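Long-range contacts in ethylbenzene dehydrogenase alpha-subunit (PDB 2IVF), which belongs to the molybdopterin oxidoreductase family and binds MGD, MD1, a molybdenum atom and an iron/sulfur cluster: residues T253-W257 and Y443-S448; I85-Q89 and A480-S484; L331-M337 and I396-F402; F320-C326 and M379-E383. One frame throughout, in Å; residues are numbered along the deposited sequence.

Contact 1: residues T253-W257 and Y443-S448; sequences TCSNW and YIGFSS. With MGD (2-amino-5,6-dimercapto-7-methyl-3,7,8a,9-tetrahydro-8-oxa-1,3,9,10-tetraaza-anthracen-4-one guanosine dinucleotide), chain M.
Tyr443 and Trp257 meet because of their first torsions. Tyr443 CG lies opposite its backbone N (chi1 -167°), and Trp257 turns the N-H edge of its indole onto the ring (chi1 -84°). Trp257 NE1 then sits above one face of the phenol, 3.2 Å from Tyr443 CD1. The pair is edge-to-face, with the planes at 65°. Ser255 CB reaches the same phenol at its edge.

The backbones pair as neighbouring parallel strands, Thr253 beside Ile444. Thr253 N gives a nearly straight bond to Tyr443 O (2.9 Å). Gly445 N returns one to Thr253 O at 3.0 Å. Past this bridge both chains leave the sheet and turn to the MGD. At Gly445 the backbones run very close: its CA lies 3.0 Å from Cys254 O.

The two loops hold the diphosphate between them. Asn256 N binds MGD O1A at 2.9 Å, and Phe446 N binds MGD O2A at the same distance. Ser447 OG lies 2.7 Å from MGD O2B; it also bonds to Arg967. Cys254 SG packs on the guanine. Binding at the carboxyl ends of parallel strands is characteristic of dinucleotide-binding alpha/beta folds. Two backbone N-H groups, one from each loop, thus grip one phosphate, and their dipoles probably offset part of its negative charge.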
# COMPACT_ATOMS: atom_id res chain seq x y z
N THR A 253 17.73 -2.20 -2.13
CA THR A 253 17.99 -2.32 -3.56
C THR A 253 16.92 -3.19 -4.18
O THR A 253 16.40 -4.09 -3.53
CB THR A 253 19.38 -2.90 -3.82
OG1 THR A 253 19.57 -2.93 -5.23
CG2 THR A 253 19.59 -4.29 -3.21
N CYS A 254 16.55 -2.90 -5.42
CA CYS A 254 15.50 -3.65 -6.09
C CYS A 254 14.30 -3.79 -5.17
O CYS A 254 13.65 -4.80 -5.19
CB CYS A 254 16.01 -5.03 -6.52
SG CYS A 254 17.07 -4.85 -7.92
N SER A 255 13.99 -2.76 -4.38
CA SER A 255 12.97 -2.87 -3.36
C SER A 255 12.42 -1.46 -3.07
O SER A 255 13.01 -0.47 -3.51
CB SER A 255 13.57 -3.53 -2.11
OG SER A 255 14.46 -2.65 -1.44
N ASN A 256 11.29 -1.38 -2.37
CA ASN A 256 10.60 -0.11 -2.17
C ASN A 256 9.76 -0.20 -0.90
O ASN A 256 8.52 -0.19 -0.94
CB ASN A 256 9.74 0.20 -3.38
CG ASN A 256 9.06 1.53 -3.28
OD1 ASN A 256 9.50 2.41 -2.56
ND2 ASN A 256 7.96 1.65 -3.97
N TRP A 257 10.45 -0.37 0.21
CA TRP A 257 9.80 -0.52 1.52
C TRP A 257 8.71 0.51 1.85
O TRP A 257 7.80 0.19 2.62
CB TRP A 257 10.82 -0.51 2.61
CG TRP A 257 11.48 -1.83 2.90
CD1 TRP A 257 11.58 -2.92 2.07
CD2 TRP A 257 12.19 -2.15 4.08
NE1 TRP A 257 12.27 -3.92 2.70
CE2 TRP A 257 12.66 -3.48 3.94
CE3 TRP A 257 12.41 -1.49 5.26
CZ2 TRP A 257 13.38 -4.12 4.96
CZ3 TRP A 257 13.11 -2.12 6.25
CH2 TRP A 257 13.57 -3.41 6.11
N TYR A 443 18.60 -5.03 1.88
CA TYR A 443 17.35 -5.69 1.48
C TYR A 443 17.26 -5.63 -0.01
O TYR A 443 17.01 -4.58 -0.59
CB TYR A 443 16.10 -5.04 2.09
CG TYR A 443 14.87 -5.92 1.93
CD1 TYR A 443 14.05 -5.82 0.79
CD2 TYR A 443 14.57 -6.88 2.87
CE1 TYR A 443 12.95 -6.65 0.65
CE2 TYR A 443 13.46 -7.68 2.75
CZ TYR A 443 12.66 -7.56 1.64
OH TYR A 443 11.59 -8.43 1.46
N ILE A 444 17.49 -6.79 -0.61
CA ILE A 444 17.23 -7.03 -1.99
C ILE A 444 15.78 -7.45 -2.14
O ILE A 444 15.38 -8.50 -1.64
CB ILE A 444 18.07 -8.21 -2.53
CG1 ILE A 444 19.55 -8.02 -2.18
CG2 ILE A 444 17.90 -8.30 -4.06
CD1 ILE A 444 20.42 -9.20 -2.60
N GLY A 445 15.02 -6.64 -2.86
CA GLY A 445 13.64 -6.91 -3.10
C GLY A 445 13.44 -7.76 -4.32
O GLY A 445 14.38 -8.17 -5.00
N PHE A 446 12.20 -7.96 -4.63
CA PHE A 446 11.86 -8.95 -5.63
C PHE A 446 11.80 -8.40 -7.03
O PHE A 446 11.54 -9.15 -7.99
CB PHE A 446 10.61 -9.71 -5.20
CG PHE A 446 10.83 -10.64 -4.04
CD1 PHE A 446 11.63 -11.78 -4.17
CD2 PHE A 446 10.24 -10.39 -2.82
CE1 PHE A 446 11.84 -12.66 -3.09
CE2 PHE A 446 10.45 -11.28 -1.73
CZ PHE A 446 11.25 -12.40 -1.88
N SER A 447 12.16 -7.12 -7.19
CA SER A 447 12.50 -6.64 -8.53
C SER A 447 13.77 -7.28 -9.04
O SER A 447 14.01 -7.27 -10.24
CB SER A 447 12.65 -5.13 -8.54
OG SER A 447 11.38 -4.49 -8.65
N SER A 448 14.62 -7.79 -8.15
CA SER A 448 15.86 -8.45 -8.64
C SER A 448 15.46 -9.70 -9.43
O SER A 448 15.95 -9.98 -10.57
CB SER A 448 16.75 -8.85 -7.46
OG SER A 448 17.96 -9.46 -7.94
PB MGD M . 9.34 -4.15 -5.67
O1B MGD M . 8.07 -3.50 -5.24
O2B MGD M . 9.29 -4.84 -6.98
O3B MGD M . 9.97 -5.17 -4.64
O3A MGD M . 8.29 -5.63 -2.79
PA MGD M . 9.83 -5.30 -3.03
O1A MGD M . 10.08 -4.05 -2.31
O2A MGD M . 10.64 -6.46 -2.70
O5' MGD M . 10.51 -3.04 -5.73
C5' MGD M . 10.29 -1.84 -6.49
C4' MGD M . 11.61 -1.10 -6.68
O4' MGD M . 12.47 -1.84 -7.54
C3' MGD M . 11.22 0.10 -7.50
O3' MGD M . 10.96 1.16 -6.59
C2' MGD M . 12.48 0.35 -8.35
O2' MGD M . 13.08 1.60 -7.96
C1' MGD M . 13.38 -0.84 -8.02
N9 MGD M . 14.02 -1.32 -9.27
C8 MGD M . 13.44 -1.69 -10.42
N7 MGD M . 14.35 -2.11 -11.30
C5 MGD M . 15.55 -2.01 -10.67
C6 MGD M . 16.88 -2.25 -11.01
O6 MGD M . 17.27 -2.64 -12.12
N1 MGD M . 17.84 -2.02 -10.03
C2 MGD M . 17.57 -1.54 -8.74
N2 MGD M . 18.60 -1.33 -7.84
N3 MGD M . 16.28 -1.34 -8.43
C4 MGD M . 15.31 -1.54 -9.36
C10 MGD M . 7.69 -6.74 -3.35
C11 MGD M . 6.90 -7.45 -2.27
O11 MGD M . 5.99 -6.56 -1.77
C12 MGD M . 6.23 -8.76 -2.72
S12 MGD M . 6.98 -9.83 -3.90
C13 MGD M . 5.02 -9.12 -2.18
S13 MGD M . 4.29 -10.61 -2.67
C14 MGD M . 4.33 -8.23 -1.21
N15 MGD M . 3.29 -7.48 -1.98
C16 MGD M . 2.87 -6.20 -1.59
C17 MGD M . 1.82 -5.54 -2.19
O17 MGD M . 1.19 -6.05 -3.14
N18 MGD M . 1.49 -4.25 -1.71
C19 MGD M . 2.15 -3.65 -0.68
N19 MGD M . 1.76 -2.42 -0.31
N20 MGD M . 3.19 -4.31 -0.15
C21 MGD M . 3.53 -5.55 -0.55
N22 MGD M . 4.61 -6.21 0.03
C23 MGD M . 5.37 -7.21 -0.66

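Contact 2: residues I85-Q89 and A480-S484. With MGD (2-amino-5,6-dimercapto-7-methyl-3,7,8a,9-tetrahydro-8-oxa-1,3,9,10-tetraaza-anthracen-4-one guanosine dinucleotide), chain M; SF4 (iron/sulfur cluster), chain K.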
# COMPACT_ATOMS: atom_id res chain seq x y z
N ILE A 85 -0.87 -11.59 1.02
CA ILE A 85 0.56 -11.63 1.21
C ILE A 85 1.22 -10.28 0.95
O ILE A 85 1.78 -10.00 -0.10
CB ILE A 85 1.23 -12.80 0.43
CG1 ILE A 85 0.65 -14.14 0.90
CG2 ILE A 85 2.74 -12.78 0.69
CD1 ILE A 85 0.73 -14.39 2.48
N CYS A 86 1.13 -9.40 1.95
CA CYS A 86 2.17 -8.42 2.12
C CYS A 86 3.43 -9.20 2.44
O CYS A 86 3.34 -10.31 2.95
CB CYS A 86 1.81 -7.43 3.23
SG CYS A 86 0.96 -8.24 4.65
N TRP A 87 4.60 -8.62 2.14
CA TRP A 87 5.86 -9.26 2.35
C TRP A 87 6.92 -8.20 2.67
O TRP A 87 7.02 -7.17 2.00
CB TRP A 87 6.34 -10.06 1.12
CG TRP A 87 7.35 -11.04 1.56
CD1 TRP A 87 8.70 -10.87 1.53
CD2 TRP A 87 7.11 -12.28 2.21
NE1 TRP A 87 9.32 -11.96 2.09
CE2 TRP A 87 8.37 -12.85 2.50
CE3 TRP A 87 5.96 -13.00 2.51
CZ2 TRP A 87 8.51 -14.11 3.10
CZ3 TRP A 87 6.09 -14.23 3.17
CH2 TRP A 87 7.37 -14.80 3.41
N PRO A 88 7.72 -8.47 3.71
CA PRO A 88 7.52 -9.52 4.71
C PRO A 88 6.10 -9.43 5.22
O PRO A 88 5.58 -8.32 5.34
CB PRO A 88 8.53 -9.15 5.78
CG PRO A 88 9.64 -8.55 5.04
CD PRO A 88 8.98 -7.73 3.95
N GLN A 89 5.45 -10.56 5.47
CA GLN A 89 4.03 -10.51 5.87
C GLN A 89 3.92 -9.68 7.13
O GLN A 89 4.64 -9.92 8.07
CB GLN A 89 3.47 -11.91 6.05
CG GLN A 89 2.07 -12.08 5.47
CD GLN A 89 1.00 -11.64 6.43
OE1 GLN A 89 1.21 -11.61 7.64
NE2 GLN A 89 -0.17 -11.26 5.88
N ALA A 480 14.44 -11.22 3.47
CA ALA A 480 13.68 -11.87 4.52
C ALA A 480 12.93 -13.05 3.92
O ALA A 480 11.73 -13.00 3.73
CB ALA A 480 12.72 -10.91 5.13
N TRP A 481 13.65 -14.14 3.68
CA TRP A 481 13.10 -15.26 2.95
C TRP A 481 13.24 -16.56 3.72
O TRP A 481 13.22 -17.62 3.15
CB TRP A 481 13.84 -15.32 1.62
CG TRP A 481 13.12 -15.90 0.49
CD1 TRP A 481 13.61 -16.80 -0.41
CD2 TRP A 481 11.78 -15.62 0.09
NE1 TRP A 481 12.65 -17.10 -1.34
CE2 TRP A 481 11.52 -16.39 -1.05
CE3 TRP A 481 10.78 -14.80 0.59
CZ2 TRP A 481 10.31 -16.37 -1.68
CZ3 TRP A 481 9.57 -14.76 -0.06
CH2 TRP A 481 9.35 -15.54 -1.18
N ALA A 482 13.48 -16.47 5.02
CA ALA A 482 13.43 -17.61 5.93
C ALA A 482 12.04 -17.62 6.56
O ALA A 482 11.59 -16.62 7.10
CB ALA A 482 14.49 -17.48 6.99
N TYR A 483 11.34 -18.74 6.49
CA TYR A 483 10.05 -18.83 7.16
C TYR A 483 9.64 -20.27 7.37
O TYR A 483 10.15 -21.14 6.68
CB TYR A 483 8.98 -18.11 6.35
CG TYR A 483 8.93 -18.44 4.86
CD1 TYR A 483 8.18 -19.53 4.37
CD2 TYR A 483 9.59 -17.62 3.94
CE1 TYR A 483 8.14 -19.80 2.97
CE2 TYR A 483 9.55 -17.88 2.56
CZ TYR A 483 8.84 -18.96 2.08
OH TYR A 483 8.85 -19.12 0.71
N SER A 484 8.73 -20.50 8.31
CA SER A 484 8.17 -21.82 8.49
C SER A 484 6.88 -21.85 7.75
O SER A 484 5.99 -21.06 8.05
CB SER A 484 7.82 -22.07 9.94
OG SER A 484 7.30 -23.38 10.06
PB MGD M . 9.34 -4.15 -5.67
O1B MGD M . 8.07 -3.50 -5.24
O2B MGD M . 9.29 -4.84 -6.98
O3B MGD M . 9.97 -5.17 -4.64
O3A MGD M . 8.29 -5.63 -2.79
PA MGD M . 9.83 -5.30 -3.03
O1A MGD M . 10.08 -4.05 -2.31
O2A MGD M . 10.64 -6.46 -2.70
O5' MGD M . 10.51 -3.04 -5.73
C5' MGD M . 10.29 -1.84 -6.49
C4' MGD M . 11.61 -1.10 -6.68
O4' MGD M . 12.47 -1.84 -7.54
C3' MGD M . 11.22 0.10 -7.50
O3' MGD M . 10.96 1.16 -6.59
C2' MGD M . 12.48 0.35 -8.35
O2' MGD M . 13.08 1.60 -7.96
C1' MGD M . 13.38 -0.84 -8.02
N9 MGD M . 14.02 -1.32 -9.27
C8 MGD M . 13.44 -1.69 -10.42
N7 MGD M . 14.35 -2.11 -11.30
C5 MGD M . 15.55 -2.01 -10.67
C6 MGD M . 16.88 -2.25 -11.01
O6 MGD M . 17.27 -2.64 -12.12
N1 MGD M . 17.84 -2.02 -10.03
C2 MGD M . 17.57 -1.54 -8.74
N2 MGD M . 18.60 -1.33 -7.84
N3 MGD M . 16.28 -1.34 -8.43
C4 MGD M . 15.31 -1.54 -9.36
C10 MGD M . 7.69 -6.74 -3.35
C11 MGD M . 6.90 -7.45 -2.27
O11 MGD M . 5.99 -6.56 -1.77
C12 MGD M . 6.23 -8.76 -2.72
S12 MGD M . 6.98 -9.83 -3.90
C13 MGD M . 5.02 -9.12 -2.18
S13 MGD M . 4.29 -10.61 -2.67
C14 MGD M . 4.33 -8.23 -1.21
N15 MGD M . 3.29 -7.48 -1.98
C16 MGD M . 2.87 -6.20 -1.59
C17 MGD M . 1.82 -5.54 -2.19
O17 MGD M . 1.19 -6.05 -3.14
N18 MGD M . 1.49 -4.25 -1.71
C19 MGD M . 2.15 -3.65 -0.68
N19 MGD M . 1.76 -2.42 -0.31
N20 MGD M . 3.19 -4.31 -0.15
C21 MGD M . 3.53 -5.55 -0.55
N22 MGD M . 4.61 -6.21 0.03
C23 MGD M . 5.37 -7.21 -0.66
FE1 SF4 K . -1.18 -4.17 6.08
FE2 SF4 K . -0.28 -5.53 8.24
FE3 SF4 K . -2.62 -6.21 7.16
FE4 SF4 K . -0.29 -6.73 5.81
S1 SF4 K . -0.97 -7.72 7.73
S2 SF4 K . -2.28 -5.80 4.95
S3 SF4 K . 0.95 -4.93 6.48
S4 SF4 K . -2.14 -4.20 8.19
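The cysteine loop that ties the iron/sulfur cluster to the MGD pocket packs here against the loop 480-484, through an aromatic cluster of Trp87, Trp481 and Tyr483. Trp87 is the centre of it. Trp481 brings its six-membered ring edge-on to one face of the Trp87 indole, and Trp481 CZ3 lies 3.4 Å from Trp87 CZ2. The planes stand at 79°, an offset edge-to-face pair.

Trp87 in turn points an edge at Tyr483. Its CH2 is 3.6 Å from Tyr483 CD2, and this pair is also offset edge-to-face. The indole N-H is used as well: Trp87 NE1 donates to Ala480 O at 3.1 Å. The bond is bent (136° at the hydrogen), and the acceptor is tilted out of the indole plane. The Trp87 CG is anti to the backbone N (chi1 -160°), which carries the ring across to the other loop. Beside it, Pro88 follows a cis peptide bond and sets its CG 3.9 Å from Ala480 CB.

On the cofactor side, Cys86 SG binds the iron FE4 of the cluster at 2.3 Å. Trp87 O lies 3.1 Å from MGD C23, and Ile85 O accepts from His855. His236 stacks on Trp481, and Phe446 meets Trp481 edge-to-face.

One short loop therefore contacts both cofactors, with a cysteine ligand next to a tryptophan whose ring is gripped by two aromatic neighbours and one hydrogen bond. This probably restricts the rotation of the indole close to the molybdenum site.

Contact 3: residues L331-M337 and I396-F402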
# COMPACT_ATOMS: atom_id res chain seq x y z
N LEU A 331 37.00 -18.07 -3.60
CA LEU A 331 38.03 -17.17 -4.12
C LEU A 331 39.46 -17.74 -4.05
O LEU A 331 40.25 -17.49 -4.94
CB LEU A 331 37.94 -15.76 -3.49
CG LEU A 331 36.67 -14.92 -3.69
CD1 LEU A 331 37.02 -13.45 -3.44
CD2 LEU A 331 36.02 -15.11 -5.02
N PRO A 332 39.81 -18.48 -2.98
CA PRO A 332 41.14 -19.12 -3.02
C PRO A 332 41.23 -20.48 -3.72
O PRO A 332 42.30 -21.06 -3.74
CB PRO A 332 41.46 -19.31 -1.54
CG PRO A 332 40.15 -19.55 -0.94
CD PRO A 332 39.18 -18.64 -1.66
N LEU A 333 40.14 -21.01 -4.29
CA LEU A 333 40.23 -22.34 -4.89
C LEU A 333 40.87 -22.20 -6.26
O LEU A 333 40.65 -21.20 -6.96
CB LEU A 333 38.87 -23.02 -5.01
CG LEU A 333 38.21 -23.41 -3.68
CD1 LEU A 333 36.85 -24.04 -3.92
CD2 LEU A 333 39.08 -24.38 -2.86
N LEU A 334 41.64 -23.22 -6.62
CA LEU A 334 42.41 -23.20 -7.85
C LEU A 334 41.62 -23.69 -9.05
O LEU A 334 40.85 -24.66 -8.98
CB LEU A 334 43.64 -24.04 -7.68
CG LEU A 334 44.68 -23.58 -6.66
CD1 LEU A 334 45.76 -24.70 -6.56
CD2 LEU A 334 45.32 -22.25 -7.09
N VAL A 335 41.85 -22.99 -10.15
CA VAL A 335 41.19 -23.21 -11.40
C VAL A 335 42.29 -23.44 -12.43
O VAL A 335 43.35 -22.83 -12.37
CB VAL A 335 40.30 -22.00 -11.78
CG1 VAL A 335 39.63 -22.24 -13.11
CG2 VAL A 335 39.25 -21.78 -10.72
N ARG A 336 42.03 -24.39 -13.32
CA ARG A 336 42.96 -24.78 -14.36
C ARG A 336 42.89 -23.74 -15.46
O ARG A 336 41.80 -23.34 -15.88
CB ARG A 336 42.55 -26.15 -14.91
CG ARG A 336 42.67 -27.30 -13.91
CD ARG A 336 42.22 -28.64 -14.49
NE ARG A 336 42.87 -28.96 -15.75
CZ ARG A 336 42.84 -30.15 -16.35
NH1 ARG A 336 42.21 -31.18 -15.80
NH2 ARG A 336 43.43 -30.31 -17.51
N MET A 337 44.05 -23.29 -15.93
CA MET A 337 44.10 -22.30 -17.00
C MET A 337 43.87 -22.90 -18.39
O MET A 337 43.65 -22.17 -19.35
CB MET A 337 45.42 -21.53 -16.97
CG MET A 337 45.55 -20.61 -15.76
SD MET A 337 44.35 -19.30 -15.83
CE MET A 337 42.95 -19.98 -14.93
N ILE A 396 50.38 -27.84 -15.61
CA ILE A 396 49.58 -26.75 -16.14
C ILE A 396 49.65 -25.59 -15.17
O ILE A 396 50.00 -25.76 -14.01
CB ILE A 396 48.12 -27.16 -16.34
CG1 ILE A 396 47.53 -27.75 -15.04
CG2 ILE A 396 48.03 -28.16 -17.51
CD1 ILE A 396 46.06 -28.04 -15.10
N GLN A 397 49.32 -24.42 -15.69
CA GLN A 397 49.15 -23.23 -14.89
C GLN A 397 47.78 -23.32 -14.22
O GLN A 397 46.80 -23.72 -14.85
CB GLN A 397 49.16 -21.96 -15.76
CG GLN A 397 50.52 -21.36 -16.13
CD GLN A 397 50.38 -19.88 -16.49
OE1 GLN A 397 49.51 -19.17 -15.95
NE2 GLN A 397 51.20 -19.41 -17.41
N VAL A 398 47.73 -22.94 -12.95
CA VAL A 398 46.48 -22.82 -12.22
C VAL A 398 46.53 -21.51 -11.48
O VAL A 398 47.62 -21.02 -11.16
CB VAL A 398 46.26 -23.99 -11.24
CG1 VAL A 398 46.24 -25.33 -12.00
CG2 VAL A 398 47.33 -23.99 -10.14
N ARG A 399 45.36 -20.92 -11.25
CA ARG A 399 45.28 -19.71 -10.47
C ARG A 399 44.00 -19.75 -9.68
O ARG A 399 43.09 -20.48 -10.01
CB ARG A 399 45.34 -18.48 -11.37
CG ARG A 399 44.07 -18.20 -12.15
CD ARG A 399 44.24 -17.01 -13.08
NE ARG A 399 43.05 -16.78 -13.91
CZ ARG A 399 43.01 -15.96 -14.97
NH1 ARG A 399 44.07 -15.26 -15.34
NH2 ARG A 399 41.90 -15.84 -15.66
N THR A 400 43.94 -18.94 -8.64
CA THR A 400 42.77 -18.87 -7.80
C THR A 400 41.66 -18.16 -8.55
O THR A 400 41.92 -17.38 -9.47
CB THR A 400 43.07 -18.08 -6.51
OG1 THR A 400 43.41 -16.73 -6.83
CG2 THR A 400 44.21 -18.73 -5.73
N VAL A 401 40.41 -18.43 -8.15
CA VAL A 401 39.30 -17.69 -8.66
C VAL A 401 39.57 -16.21 -8.46
O VAL A 401 39.34 -15.41 -9.37
CB VAL A 401 38.01 -18.05 -7.94
CG1 VAL A 401 36.90 -17.04 -8.30
CG2 VAL A 401 37.61 -19.51 -8.27
N PHE A 402 40.07 -15.86 -7.28
CA PHE A 402 40.43 -14.47 -6.95
C PHE A 402 41.34 -13.81 -8.00
O PHE A 402 41.13 -12.63 -8.36
CB PHE A 402 41.13 -14.41 -5.59
CG PHE A 402 41.37 -13.01 -5.09
CD1 PHE A 402 40.39 -12.34 -4.39
CD2 PHE A 402 42.57 -12.36 -5.34
CE1 PHE A 402 40.59 -11.05 -3.91
CE2 PHE A 402 42.78 -11.06 -4.86
CZ PHE A 402 41.80 -10.43 -4.15
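Met337 folds over Arg399 at one end of an antiparallel pair, strands 334-336 and 395-400 of a three-stranded sheet. Met337 CB lies 3.3 Å from Gln397 O. Its CG packs on Gln397 CB. The chain then bends at chi2 (-65°) and chi3, which lays the thioether across the Arg399 side chain. SD sits over one face of the guanidinium, 3.4 Å from Arg399 NE. CE ends beside the same nitrogen and Arg399 CG. Beyond Met337, Arg399 NH1 has a long, weak ion pair with Glu407.

Val335 and Arg399 form the hydrogen-bonded pair. Val335 N donates to Arg399 O at 2.8 Å, and Arg399 N donates back to Val335 O. Met337 N adds a bond to Gln397 O. Val335 CG2 packs on Val401 CG2. Toward the other end Leu334 places its methyl groups against Val398 CG2 and the Arg399-Thr400 peptide.

Where strand 395-400 turns into helix 401-408, Thr400 is the N-cap: its OG1 bonds to Glu403 N and probably to Leu382 O. The helix start is held to the other segment by two backbone bonds. Val401 N reaches Leu333 O, and Phe402 N reaches a lone pair of Leu331 O, 2.9 Å away.

Contact 4: residues F320-C326 and M379-E383; sequences FDRQFVC and MPALE
Residues 322-326 are the first turn and a half or so of helix 322-328, and the irregular segment 379-383 runs past them. The backbones stay apart: the nearest CA atoms, of Cys326 and Pro380, are 6.3 Å from each other. This is helix-on-loop packing in the molybdopterin oxidoreductase region, closed by a salt bridge. Asp321 is the N-cap. Its OD1 accepts from Phe324 N, which meets the carboxylate from above its plane.

Leu382 is the apolar centre. Its CG lies 3.7 Å from Cys326 SG. Its CD1 reaches Phe320 CE2 at 3.7 Å and also touches Val325 CG1. The same methyl sits over one face of the Arg322 guanidinium. Pro380 CD rests on Cys326 CB. Met379 folds back through bends at chi2 and chi3, which puts its CE against the backbone of Gln323 and against Arg322 CG. Phe402 packs on Leu382 from helix 401-408, and Pro332 covers it too.

Arg322 reaches the loop by a chain that is extended at first and bends at chi3 (-69°). It grips Glu383 end-on with two nitrogens. The guanidinium and carboxylate planes are 25° apart, nearly coplanar, and each oxygen uses its syn lone pair. The two bonds fix how the groups are turned against each other and would favour the charged forms. Glu383 OE2 also lies at the edge of the Phe320 ring.

A water accepts from Arg322 NH1 and probably donates to Pro380 O, to which it lies very close. The bond from Arg322 NH1 to Glu383 OE1 is 2.9 Å long, and that oxygen lies within 1° of the guanidinium plane.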
# COMPACT_ATOMS: atom_id res chain seq x y z
N PHE A 320 39.78 -5.53 1.50
CA PHE A 320 38.98 -6.72 1.70
C PHE A 320 39.43 -7.55 2.94
O PHE A 320 40.58 -7.51 3.37
CB PHE A 320 38.91 -7.58 0.41
CG PHE A 320 40.22 -8.13 -0.02
CD1 PHE A 320 41.06 -7.39 -0.81
CD2 PHE A 320 40.61 -9.41 0.34
CE1 PHE A 320 42.26 -7.87 -1.20
CE2 PHE A 320 41.81 -9.93 -0.07
CZ PHE A 320 42.65 -9.16 -0.84
N ASP A 321 38.48 -8.32 3.46
CA ASP A 321 38.69 -9.17 4.61
C ASP A 321 39.27 -10.47 4.05
O ASP A 321 38.55 -11.37 3.61
CB ASP A 321 37.36 -9.35 5.32
CG ASP A 321 37.44 -10.11 6.63
OD1 ASP A 321 38.39 -10.87 6.88
OD2 ASP A 321 36.47 -9.98 7.41
N ARG A 322 40.59 -10.54 4.04
CA ARG A 322 41.29 -11.66 3.45
C ARG A 322 40.92 -12.98 4.12
O ARG A 322 40.68 -13.98 3.44
CB ARG A 322 42.80 -11.46 3.54
CG ARG A 322 43.62 -12.55 2.89
CD ARG A 322 45.13 -12.24 2.90
NE ARG A 322 45.42 -11.12 2.00
CZ ARG A 322 45.81 -11.23 0.74
NH1 ARG A 322 46.01 -12.42 0.18
NH2 ARG A 322 46.01 -10.14 0.04
N GLN A 323 40.87 -12.98 5.44
CA GLN A 323 40.60 -14.21 6.19
C GLN A 323 39.21 -14.79 5.87
O GLN A 323 39.05 -15.98 5.62
CB GLN A 323 40.75 -13.91 7.67
CG GLN A 323 40.84 -15.12 8.57
CD GLN A 323 41.61 -14.82 9.85
OE1 GLN A 323 42.25 -13.75 9.98
NE2 GLN A 323 41.54 -15.74 10.81
N PHE A 324 38.22 -13.92 5.85
CA PHE A 324 36.84 -14.28 5.58
C PHE A 324 36.72 -14.83 4.18
O PHE A 324 36.07 -15.85 3.95
CB PHE A 324 35.96 -13.03 5.74
CG PHE A 324 34.47 -13.29 5.59
CD1 PHE A 324 33.86 -13.36 4.34
CD2 PHE A 324 33.67 -13.41 6.73
CE1 PHE A 324 32.49 -13.59 4.21
CE2 PHE A 324 32.29 -13.61 6.60
CZ PHE A 324 31.70 -13.69 5.35
N VAL A 325 37.34 -14.13 3.22
CA VAL A 325 37.32 -14.57 1.83
C VAL A 325 37.94 -15.96 1.67
O VAL A 325 37.40 -16.86 1.03
CB VAL A 325 37.99 -13.50 0.95
CG1 VAL A 325 38.69 -14.08 -0.27
CG2 VAL A 325 36.95 -12.45 0.58
N CYS A 326 39.06 -16.14 2.31
CA CYS A 326 39.80 -17.39 2.24
C CYS A 326 39.05 -18.53 2.88
O CYS A 326 39.17 -19.67 2.47
CB CYS A 326 41.15 -17.20 2.89
SG CYS A 326 42.29 -16.35 1.79
N MET A 379 46.70 -19.97 5.87
CA MET A 379 46.11 -19.00 4.95
C MET A 379 46.36 -19.40 3.50
O MET A 379 47.50 -19.37 3.04
CB MET A 379 46.69 -17.61 5.18
CG MET A 379 45.88 -16.75 6.13
SD MET A 379 44.37 -16.11 5.37
CE MET A 379 44.31 -14.47 6.11
N PRO A 380 45.30 -19.74 2.76
CA PRO A 380 45.46 -20.04 1.34
C PRO A 380 45.96 -18.85 0.56
O PRO A 380 45.69 -17.71 0.93
CB PRO A 380 44.03 -20.40 0.89
CG PRO A 380 43.27 -20.67 2.13
CD PRO A 380 43.91 -19.89 3.21
N ALA A 381 46.65 -19.11 -0.55
CA ALA A 381 47.01 -18.06 -1.51
C ALA A 381 45.75 -17.44 -2.08
O ALA A 381 44.73 -18.13 -2.23
CB ALA A 381 47.86 -18.65 -2.66
N LEU A 382 45.82 -16.15 -2.39
CA LEU A 382 44.80 -15.49 -3.19
C LEU A 382 45.46 -15.02 -4.47
O LEU A 382 45.15 -15.50 -5.56
CB LEU A 382 44.18 -14.31 -2.44
CG LEU A 382 43.12 -14.69 -1.41
CD1 LEU A 382 42.52 -13.44 -0.83
CD2 LEU A 382 42.01 -15.58 -2.01
N GLU A 383 46.41 -14.10 -4.33
CA GLU A 383 47.08 -13.57 -5.51
C GLU A 383 48.05 -14.61 -6.04
O GLU A 383 48.70 -15.33 -5.28
CB GLU A 383 47.81 -12.26 -5.18
CG GLU A 383 46.85 -11.08 -4.79
CD GLU A 383 46.48 -11.06 -3.31
OE1 GLU A 383 46.81 -12.04 -2.61
OE2 GLU A 383 45.86 -10.05 -2.84
O HOH W 1 46.40 -15.29 1.30

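In the fold
The four contacts form two groups. Contacts 1 and 2 have centres about 13 Å apart, and both touch the MGD. Tyr443 of contact 1 packs on Pro88 and Ala480 of contact 2. Contact 1 joins the adjacent strands 249-253 and 440-444 of the parallel sheet. Contacts 3 and 4 have centres about 14 Å apart and sit far out, their centres about 35 and 33 Å from the centre of the chain. Pro332 of contact 3 packs on Ala381 and Cys326 of contact 4. Along the chain the segments of contacts 3 and 4 alternate. Both contacts are nested inside the loop closed by contact 1, which lies inside that of contact 2. The peripheral antiparallel sheet is thus an excursion between strands of the cofactor-binding core.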